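Local coordinates for 6b protein (Agrobacterium vitis, PDB 3AQ2), which disturbs plant cell proliferation as an Agrobacterium toxin with an ADP-ribosylation fold, probably by acting on the host microRNA machinery, at residues Ser61-Val73 with Asn87-Trp101. Sequence-based numbering, arbitrary orientation.
Sequences SDQRLTYVYVDEV and NSPAFGTVATAMPPW
Tyr67 and Thr96 form a single antiparallel bridge, a hydrogen-bonded pair that joins two edge strands, 66-70 and 93-96, at the heart of this ADP-ribosylation fold. Each strand closes one of the two sheets; the short strand axes pass 4.5 Å apart with directions 126° apart, well short of antiparallel. Tyr67 N donates to Thr96 O (2.8 Å), and Thr96 N returns a bond to Tyr67 O (3.0 Å). Past the bridge a water takes over, accepting from Tyr69 N and donating to Val94 O.

On Tyr67, CB and CG lie near Thr96 O, CG equally near Met98 O. With CG anti to the carbonyl carbon (chi1 -56°), the ring reaches along residues 97-101: CD1 is 3.5 Å from both Thr96 O and Met98 O, CE1 touches Pro99 CA and CB, and CD2, CE2 and CZ lie under Pro100 CD. That CD sits over the ring centre, 3.8 Å from the centroid, in a CH-pi contact. Proline suits the place because its CD-H is polarised by the adjacent nitrogen and the rigid ring presents it squarely. Beyond, OH approaches Trp101 CH2, while Leu27 of helix 20-38 packs on Tyr67.

On the other side of strand 66-70, Val68 sends CG2 to Ala95 CB and Thr93 CG2, a methyl cluster suited to close packing, while CG1 rests 4.0 Å from Asn87 ND2. Asn87 pairs with the Val94 backbone, accepting from N and donating to O, both in the carbonyl planes.

Tyr69 serves the opposite end of strand 93-96: Thr96 CG2 lies at its ring edge, and a phenol is long enough to reach the chain beyond, where Tyr69 OH donates to Met98 O at 2.7 Å, tilted 30° from the carbonyl plane.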
loop_
_atom_site.group_PDB
_atom_site.type_symbol
_atom_site.label_atom_id
_atom_site.label_comp_id
_atom_site.label_asym_id
_atom_site.label_seq_id
_atom_site.Cartn_x
_atom_site.Cartn_y
_atom_site.Cartn_z
ATOM N N SER A 61 -0.235 4.103 12.672
ATOM C CA SER A 61 -0.505 2.667 12.731
ATOM C C SER A 61 -1.806 2.309 13.455
ATOM O O SER A 61 -2.207 1.142 13.460
ATOM C CB SER A 61 0.664 1.939 13.377
ATOM O OG SER A 61 0.899 2.460 14.664
ATOM N N ASP A 62 -2.446 3.311 14.060
ATOM C CA ASP A 62 -3.797 3.164 14.624
ATOM C C ASP A 62 -4.860 3.346 13.540
ATOM O O ASP A 62 -5.798 4.152 13.684
ATOM C CB ASP A 62 -4.043 4.192 15.724
ATOM C CG ASP A 62 -3.333 3.860 17.012
ATOM O OD1 ASP A 62 -3.003 2.673 17.240
ATOM O OD2 ASP A 62 -3.118 4.793 17.814
ATOM N N GLN A 63 -4.704 2.619 12.446
ATOM C CA GLN A 63 -5.728 2.579 11.421
ATOM C C GLN A 63 -5.674 1.209 10.784
ATOM O O GLN A 63 -4.758 0.437 11.061
ATOM C CB GLN A 63 -5.529 3.691 10.381
ATOM C CG GLN A 63 -4.274 3.549 9.521
ATOM C CD GLN A 63 -4.081 4.704 8.549
ATOM O OE1 GLN A 63 -3.004 5.316 8.504
ATOM N NE2 GLN A 63 -5.120 5.015 7.772
ATOM N N ARG A 64 -6.670 0.904 9.962
ATOM C CA ARG A 64 -6.724 -0.376 9.275
ATOM C C ARG A 64 -5.707 -0.395 8.142
ATOM O O ARG A 64 -5.271 0.657 7.663
ATOM C CB ARG A 64 -8.131 -0.629 8.731
ATOM C CG ARG A 64 -9.180 -0.709 9.820
ATOM C CD ARG A 64 -10.575 -0.891 9.252
ATOM N NE ARG A 64 -10.969 0.240 8.415
ATOM C CZ ARG A 64 -12.176 0.389 7.875
ATOM N NH1 ARG A 64 -13.126 -0.516 8.089
ATOM N NH2 ARG A 64 -12.431 1.451 7.128
ATOM N N LEU A 65 -5.348 -1.598 7.715
ATOM C CA LEU A 65 -4.520 -1.767 6.533
ATOM C C LEU A 65 -5.221 -1.243 5.287
ATOM O O LEU A 65 -6.457 -1.323 5.162
ATOM C CB LEU A 65 -4.195 -3.247 6.327
ATOM C CG LEU A 65 -3.382 -3.952 7.413
ATOM C CD1 LEU A 65 -3.302 -5.437 7.100
ATOM C CD2 LEU A 65 -1.972 -3.351 7.535
ATOM N N THR A 66 -4.427 -0.712 4.368
ATOM C CA THR A 66 -4.888 -0.471 2.993
ATOM C C THR A 66 -3.965 -1.211 2.029
ATOM O O THR A 66 -2.902 -1.716 2.434
ATOM C CB THR A 66 -5.003 1.030 2.648
ATOM O OG1 THR A 66 -3.758 1.688 2.916
ATOM C CG2 THR A 66 -6.124 1.686 3.486
ATOM N N TYR A 67 -4.362 -1.261 0.765
ATOM C CA TYR A 67 -3.745 -2.178 -0.199
ATOM C C TYR A 67 -3.237 -1.455 -1.427
ATOM O O TYR A 67 -3.932 -0.600 -1.989
ATOM C CB TYR A 67 -4.742 -3.298 -0.569
ATOM C CG TYR A 67 -5.209 -4.015 0.681
ATOM C CD1 TYR A 67 -6.371 -3.627 1.350
ATOM C CD2 TYR A 67 -4.450 -5.049 1.222
ATOM C CE1 TYR A 67 -6.765 -4.273 2.529
ATOM C CE2 TYR A 67 -4.837 -5.694 2.392
ATOM C CZ TYR A 67 -5.985 -5.302 3.039
ATOM O OH TYR A 67 -6.375 -5.955 4.192
ATOM N N VAL A 68 -2.011 -1.787 -1.823
ATOM C CA VAL A 68 -1.450 -1.303 -3.086
ATOM C C VAL A 68 -1.305 -2.538 -3.971
ATOM O O VAL A 68 -0.534 -3.443 -3.672
ATOM C CB VAL A 68 -0.096 -0.564 -2.909
ATOM C CG1 VAL A 68 0.489 -0.196 -4.261
ATOM C CG2 VAL A 68 -0.288 0.692 -2.049
ATOM N N TYR A 69 -2.090 -2.574 -5.045
ATOM C CA TYR A 69 -2.124 -3.734 -5.927
ATOM C C TYR A 69 -0.954 -3.736 -6.912
ATOM O O TYR A 69 -0.571 -2.687 -7.448
ATOM C CB TYR A 69 -3.493 -3.824 -6.615
ATOM C CG TYR A 69 -4.557 -4.164 -5.598
ATOM C CD1 TYR A 69 -5.320 -3.164 -4.976
ATOM C CD2 TYR A 69 -4.737 -5.488 -5.189
ATOM C CE1 TYR A 69 -6.274 -3.492 -4.007
ATOM C CE2 TYR A 69 -5.689 -5.823 -4.220
ATOM C CZ TYR A 69 -6.450 -4.832 -3.637
ATOM O OH TYR A 69 -7.367 -5.198 -2.674
ATOM N N VAL A 70 -0.367 -4.917 -7.116
ATOM C CA VAL A 70 0.873 -5.052 -7.899
ATOM C C VAL A 70 0.909 -6.416 -8.611
ATOM O O VAL A 70 0.070 -7.284 -8.349
ATOM C CB VAL A 70 2.143 -4.927 -6.999
ATOM C CG1 VAL A 70 2.219 -3.555 -6.331
ATOM C CG2 VAL A 70 2.163 -6.028 -5.930
ATOM N N ASP A 71 1.872 -6.589 -9.510
ATOM C CA ASP A 71 2.145 -7.895 -10.116
ATOM C C ASP A 71 3.079 -8.709 -9.197
ATOM O O ASP A 71 3.612 -8.161 -8.227
ATOM C CB ASP A 71 2.796 -7.674 -11.466
ATOM C CG ASP A 71 4.089 -6.925 -11.341
ATOM O OD1 ASP A 71 4.045 -5.683 -11.210
ATOM O OD2 ASP A 71 5.145 -7.588 -11.343
ATOM N N GLU A 72 3.283 -10.003 -9.471
ATOM C CA GLU A 72 4.061 -10.809 -8.513
ATOM C C GLU A 72 5.531 -10.410 -8.448
ATOM O O GLU A 72 6.118 -10.418 -7.372
ATOM C CB GLU A 72 3.934 -12.330 -8.712
ATOM C CG GLU A 72 4.369 -13.090 -7.434
ATOM C CD GLU A 72 4.340 -14.608 -7.539
ATOM O OE1 GLU A 72 3.910 -15.153 -8.584
ATOM O OE2 GLU A 72 4.766 -15.258 -6.553
ATOM N N VAL A 73 6.108 -10.025 -9.580
ATOM C CA VAL A 73 7.519 -9.605 -9.582
ATOM C C VAL A 73 7.705 -8.365 -8.698
ATOM O O VAL A 73 8.602 -8.319 -7.848
ATOM C CB VAL A 73 8.061 -9.398 -11.015
ATOM C CG1 VAL A 73 9.482 -8.827 -10.977
ATOM C CG2 VAL A 73 8.055 -10.723 -11.759
ATOM N N ASN A 87 2.151 4.059 -8.778
ATOM C CA ASN A 87 1.238 3.418 -9.728
ATOM C C ASN A 87 0.434 4.455 -10.512
ATOM O O ASN A 87 -0.623 4.157 -11.073
ATOM C CB ASN A 87 0.317 2.406 -9.028
ATOM C CG ASN A 87 -0.437 3.008 -7.870
ATOM O OD1 ASN A 87 -0.462 4.235 -7.700
ATOM N ND2 ASN A 87 -1.075 2.147 -7.063
ATOM N N SER A 88 0.950 5.682 -10.532
ATOM C CA SER A 88 0.325 6.794 -11.219
ATOM C C SER A 88 1.439 7.801 -11.526
ATOM O O SER A 88 2.487 7.766 -10.874
ATOM C CB SER A 88 -0.745 7.401 -10.298
ATOM O OG SER A 88 -1.817 7.949 -11.044
ATOM N N PRO A 89 1.241 8.690 -12.520
ATOM C CA PRO A 89 2.297 9.675 -12.806
ATOM C C PRO A 89 2.508 10.694 -11.671
ATOM O O PRO A 89 1.766 10.686 -10.682
ATOM C CB PRO A 89 1.809 10.353 -14.098
ATOM C CG PRO A 89 0.354 10.172 -14.112
ATOM C CD PRO A 89 0.105 8.821 -13.452
ATOM N N ALA A 90 3.520 11.552 -11.811
ATOM C CA ALA A 90 3.868 12.517 -10.754
ATOM C C ALA A 90 4.129 11.817 -9.404
ATOM O O ALA A 90 3.763 12.329 -8.326
ATOM C CB ALA A 90 2.801 13.608 -10.631
ATOM N N PHE A 91 4.751 10.636 -9.489
ATOM C CA PHE A 91 5.199 9.853 -8.327
ATOM C C PHE A 91 4.087 9.504 -7.342
ATOM O O PHE A 91 4.315 9.419 -6.137
ATOM C CB PHE A 91 6.367 10.547 -7.612
ATOM C CG PHE A 91 7.447 11.007 -8.543
ATOM C CD1 PHE A 91 7.594 12.357 -8.846
ATOM C CD2 PHE A 91 8.303 10.086 -9.140
ATOM C CE1 PHE A 91 8.598 12.788 -9.713
ATOM C CE2 PHE A 91 9.312 10.506 -10.012
ATOM C CZ PHE A 91 9.455 11.863 -10.301
ATOM N N GLY A 92 2.890 9.270 -7.871
ATOM C CA GLY A 92 1.736 8.973 -7.033
ATOM C C GLY A 92 1.645 7.508 -6.692
ATOM O O GLY A 92 1.890 6.650 -7.542
ATOM N N THR A 93 1.274 7.219 -5.448
ATOM C CA THR A 93 0.907 5.860 -5.063
ATOM C C THR A 93 -0.521 5.858 -4.529
ATOM O O THR A 93 -0.817 6.507 -3.513
ATOM C CB THR A 93 1.847 5.279 -3.989
ATOM O OG1 THR A 93 3.204 5.332 -4.460
ATOM C CG2 THR A 93 1.455 3.820 -3.673
ATOM N N VAL A 94 -1.386 5.128 -5.226
ATOM C CA VAL A 94 -2.788 5.018 -4.862
ATOM C C VAL A 94 -3.016 3.702 -4.116
ATOM O O VAL A 94 -2.645 2.612 -4.599
ATOM C CB VAL A 94 -3.706 5.105 -6.116
ATOM C CG1 VAL A 94 -5.158 4.836 -5.761
ATOM C CG2 VAL A 94 -3.562 6.463 -6.804
ATOM N N ALA A 95 -3.610 3.818 -2.929
ATOM C CA ALA A 95 -3.963 2.664 -2.108
ATOM C C ALA A 95 -5.463 2.666 -1.853
ATOM O O ALA A 95 -6.104 3.704 -1.928
ATOM C CB ALA A 95 -3.185 2.689 -0.792
ATOM N N THR A 96 -6.024 1.498 -1.565
ATOM C CA THR A 96 -7.450 1.423 -1.258
ATOM C C THR A 96 -7.733 0.557 -0.043
ATOM O O THR A 96 -6.983 -0.376 0.244
ATOM C CB THR A 96 -8.274 0.911 -2.482
ATOM O OG1 THR A 96 -9.679 0.908 -2.153
ATOM C CG2 THR A 96 -7.826 -0.506 -2.933
ATOM N N ALA A 97 -8.828 0.872 0.644
ATOM C CA ALA A 97 -9.344 0.038 1.713
ATOM C C ALA A 97 -10.013 -1.243 1.172
ATOM O O ALA A 97 -10.254 -2.175 1.948
ATOM C CB ALA A 97 -10.323 0.838 2.597
ATOM N N MET A 98 -10.319 -1.291 -0.129
ATOM C CA MET A 98 -10.949 -2.498 -0.715
ATOM C C MET A 98 -9.960 -3.641 -0.583
ATOM O O MET A 98 -8.873 -3.560 -1.155
ATOM C CB MET A 98 -11.248 -2.310 -2.196
ATOM C CG MET A 98 -12.337 -1.324 -2.497
ATOM S SD MET A 98 -12.717 -1.497 -4.253
ATOM C CE MET A 98 -14.213 -0.521 -4.357
ATOM N N PRO A 99 -10.316 -4.691 0.185
ATOM C CA PRO A 99 -9.371 -5.780 0.405
ATOM C C PRO A 99 -9.266 -6.700 -0.818
ATOM O O PRO A 99 -10.121 -6.651 -1.713
ATOM C CB PRO A 99 -9.968 -6.520 1.603
ATOM C CG PRO A 99 -11.434 -6.329 1.454
ATOM C CD PRO A 99 -11.586 -4.926 0.900
ATOM N N PRO A 100 -8.213 -7.529 -0.868
ATOM C CA PRO A 100 -7.966 -8.350 -2.063
ATOM C C PRO A 100 -9.076 -9.338 -2.452
ATOM O O PRO A 100 -9.088 -9.813 -3.587
ATOM C CB PRO A 100 -6.661 -9.096 -1.714
ATOM C CG PRO A 100 -6.042 -8.317 -0.614
ATOM C CD PRO A 100 -7.153 -7.683 0.149
ATOM N N TRP A 101 -9.994 -9.641 -1.529
ATOM C CA TRP A 101 -11.100 -10.568 -1.804
ATOM C C TRP A 101 -12.418 -9.871 -2.132
ATOM O O TRP A 101 -13.431 -10.547 -2.326
ATOM C CB TRP A 101 -11.327 -11.507 -0.608
ATOM C CG TRP A 101 -11.540 -10.759 0.690
ATOM C CD1 TRP A 101 -12.725 -10.264 1.185
ATOM C CD2 TRP A 101 -10.530 -10.409 1.640
ATOM N NE1 TRP A 101 -12.503 -9.628 2.388
ATOM C CE2 TRP A 101 -11.164 -9.703 2.689
ATOM C CE3 TRP A 101 -9.147 -10.639 1.716
ATOM C CZ2 TRP A 101 -10.461 -9.215 3.797
ATOM C CZ3 TRP A 101 -8.439 -10.130 2.819
ATOM C CH2 TRP A 101 -9.106 -9.445 3.848
HETATM O O HOH W 1 -3.537 -0.001 -5.529
#